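Local coordinates for protein ADP-ribosylglycohydrolase (Thermus thermophilus, PDB 2YZW) that belongs to the ADP-ribosylglycohydrolase family, an all-helical fold, and here holds two gadolinium ions between its helices, at residues 54-59 against 251-256. Residues are numbered along the deposited sequence; the frame is centred on the assembly and turned at random.
Sequences FWTDDT and DADTVG. With GD3 (gadolinium ion), chain C; GD3 (gadolinium ion), chain B.
Asp-58 and Thr-254 form the nearest CA pair of the two segments, 6.7 Å apart, where two helices begin, and side chains at both helix starts gather round a pair of gadolinium ions. Asp-253 joins the two sites. The carboxylate of Asp-253 bridges the metals, OD1 binding the chain C ion at 2.3 Å and OD2 the chain B ion. Its CG sits between the backbone N and the carbonyl carbon (chi1 65°), which brings the carboxylate up to the ions. Water 2 is a second bridge, bound to both ions. From residues 54-59 the chain C ion takes three consecutive side chains: Thr-56 through OG1, Asp-57 through OD2 and Asp-58 through OD1, and waters 2 and 3 join them. The carboxylate planes of Asp-58 and Asp-253 stand 68° apart, with Asp-58 OD1 only 3.0 Å from Asp-253 OD1; the shared cation probably offsets the repulsion expected between such oxygens. The other oxygen of Asp-58 reaches across the gap, OD2 lying 2.7 Å from Thr-254 OG1. Thr-254 OG1 is also 2.9 Å from Asp-251 OD1, so its one proton has two acceptors to choose from, while the oxygen itself approaches the chain B ion, at longer range than the carboxylates. Asp-251, the N-cap of its helix, binds the same ion through OD1 at 2.2 Å, and Glu-29 and water 1 add further ligands. Behind the first shell, Asp-22 hydrogen-bonds to Thr-56 OG1 and Asn-128 to Asp-251 OD2. Such a carboxylate-bridged dinuclear site is as in other ADP-ribosylglycohydrolases, gadolinium probably replacing the usual metals. It lies at the N-terminal ends of helices 57-72 and 252-267, with helix 5-26 packing against it through Asp-22 and helix 129-132 through Met-132.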
loop_
_atom_site.group_PDB
_atom_site.type_symbol
_atom_site.label_atom_id
_atom_site.label_comp_id
_atom_site.label_asym_id
_atom_site.label_seq_id
_atom_site.Cartn_x
_atom_site.Cartn_y
_atom_site.Cartn_z
ATOM N N PHE A 54 -12.823 1.207 -10.418
ATOM C CA PHE A 54 -11.704 0.516 -11.047
ATOM C C PHE A 54 -10.378 1.041 -10.523
ATOM O O PHE A 54 -10.147 2.246 -10.477
ATOM C CB PHE A 54 -11.755 0.660 -12.572
ATOM C CG PHE A 54 -12.525 -0.439 -13.255
ATOM C CD1 PHE A 54 -13.866 -0.656 -12.956
ATOM C CD2 PHE A 54 -11.902 -1.267 -14.181
ATOM C CE1 PHE A 54 -14.581 -1.685 -13.570
ATOM C CE2 PHE A 54 -12.607 -2.301 -14.803
ATOM C CZ PHE A 54 -13.949 -2.509 -14.496
ATOM N N TRP A 55 -9.514 0.120 -10.116
ATOM C CA TRP A 55 -8.201 0.472 -9.594
ATOM C C TRP A 55 -7.126 0.383 -10.680
ATOM O O TRP A 55 -7.439 0.209 -11.858
ATOM C CB TRP A 55 -7.859 -0.430 -8.404
ATOM C CG TRP A 55 -8.566 -1.742 -8.436
ATOM C CD1 TRP A 55 -9.734 -2.066 -7.801
ATOM C CD2 TRP A 55 -8.166 -2.909 -9.159
ATOM N NE1 TRP A 55 -10.082 -3.365 -8.082
ATOM C CE2 TRP A 55 -9.136 -3.905 -8.915
ATOM C CE3 TRP A 55 -7.078 -3.211 -9.991
ATOM C CZ2 TRP A 55 -9.053 -5.184 -9.474
ATOM C CZ3 TRP A 55 -6.996 -4.484 -10.548
ATOM C CH2 TRP A 55 -7.980 -5.453 -10.285
ATOM N N THR A 56 -5.860 0.492 -10.286
ATOM C CA THR A 56 -4.770 0.478 -11.254
ATOM C C THR A 56 -3.673 -0.538 -10.947
ATOM O O THR A 56 -3.936 -1.573 -10.335
ATOM C CB THR A 56 -4.151 1.885 -11.364
ATOM O OG1 THR A 56 -3.399 2.175 -10.179
ATOM C CG2 THR A 56 -5.259 2.928 -11.508
ATOM N N ASP A 57 -2.445 -0.242 -11.374
ATOM C CA ASP A 57 -1.325 -1.152 -11.156
ATOM C C ASP A 57 -1.045 -1.410 -9.682
ATOM O O ASP A 57 -0.540 -2.476 -9.314
ATOM C CB ASP A 57 -0.050 -0.629 -11.840
ATOM C CG ASP A 57 0.433 0.690 -11.266
ATOM O OD1 ASP A 57 1.660 0.860 -11.095
ATOM O OD2 ASP A 57 -0.413 1.564 -10.999
ATOM N N ASP A 58 -1.372 -0.439 -8.836
ATOM C CA ASP A 58 -1.143 -0.583 -7.405
ATOM C C ASP A 58 -1.822 -1.859 -6.912
ATOM O O ASP A 58 -1.187 -2.727 -6.316
ATOM C CB ASP A 58 -1.713 0.622 -6.652
ATOM C CG ASP A 58 -1.169 1.943 -7.162
ATOM O OD1 ASP A 58 -1.346 2.241 -8.366
ATOM O OD2 ASP A 58 -0.573 2.691 -6.355
ATOM N N THR A 59 -3.123 -1.956 -7.165
ATOM C CA THR A 59 -3.909 -3.106 -6.746
ATOM C C THR A 59 -3.567 -4.353 -7.566
ATOM O O THR A 59 -3.590 -5.468 -7.045
ATOM C CB THR A 59 -5.420 -2.792 -6.860
ATOM O OG1 THR A 59 -5.726 -1.640 -6.061
ATOM C CG2 THR A 59 -6.252 -3.967 -6.366
ATOM N N ASP A 251 0.359 12.003 -6.493
ATOM C CA ASP A 251 0.302 10.548 -6.611
ATOM C C ASP A 251 -0.836 10.098 -5.697
ATOM O O ASP A 251 -0.627 9.372 -4.723
ATOM C CB ASP A 251 1.627 9.932 -6.149
ATOM C CG ASP A 251 1.812 8.511 -6.640
ATOM O OD1 ASP A 251 0.822 7.916 -7.106
ATOM O OD2 ASP A 251 2.945 7.988 -6.563
ATOM N N ALA A 252 -2.047 10.532 -6.030
ATOM C CA ALA A 252 -3.218 10.238 -5.213
ATOM C C ALA A 252 -3.651 8.781 -5.117
ATOM O O ALA A 252 -4.121 8.350 -4.063
ATOM C CB ALA A 252 -4.396 11.099 -5.676
ATOM N N ASP A 253 -3.513 8.017 -6.194
ATOM C CA ASP A 253 -3.936 6.628 -6.118
ATOM C C ASP A 253 -3.034 5.829 -5.188
ATOM O O ASP A 253 -3.508 4.979 -4.443
ATOM C CB ASP A 253 -3.991 5.974 -7.514
ATOM C CG ASP A 253 -2.626 5.849 -8.191
ATOM O OD1 ASP A 253 -2.491 4.922 -9.016
ATOM O OD2 ASP A 253 -1.705 6.654 -7.947
ATOM N N THR A 254 -1.739 6.122 -5.213
ATOM C CA THR A 254 -0.798 5.390 -4.373
ATOM C C THR A 254 -0.832 5.854 -2.912
ATOM O O THR A 254 -0.729 5.040 -1.993
ATOM C CB THR A 254 0.619 5.490 -4.954
ATOM O OG1 THR A 254 0.573 5.135 -6.345
ATOM C CG2 THR A 254 1.563 4.530 -4.238
ATOM N N VAL A 255 -0.978 7.155 -2.688
ATOM C CA VAL A 255 -1.074 7.647 -1.319
ATOM C C VAL A 255 -2.376 7.065 -0.760
ATOM O O VAL A 255 -2.445 6.632 0.390
ATOM C CB VAL A 255 -1.120 9.190 -1.276
ATOM C CG1 VAL A 255 -1.573 9.675 0.100
ATOM C CG2 VAL A 255 0.261 9.747 -1.586
ATOM N N GLY A 256 -3.408 7.043 -1.594
ATOM C CA GLY A 256 -4.676 6.491 -1.158
ATOM C C GLY A 256 -4.568 5.008 -0.836
ATOM O O GLY A 256 -5.159 4.535 0.134
HETATM GD GD GD3 C . -1.192 3.541 -10.290
HETATM GD GD GD3 B . 0.605 6.466 -8.750
HETATM O O HOH W 1 2.251 8.226 -9.473
HETATM O O HOH W 2 -0.704 5.785 -10.790
HETATM O O HOH W 3 0.567 4.099 -11.884
#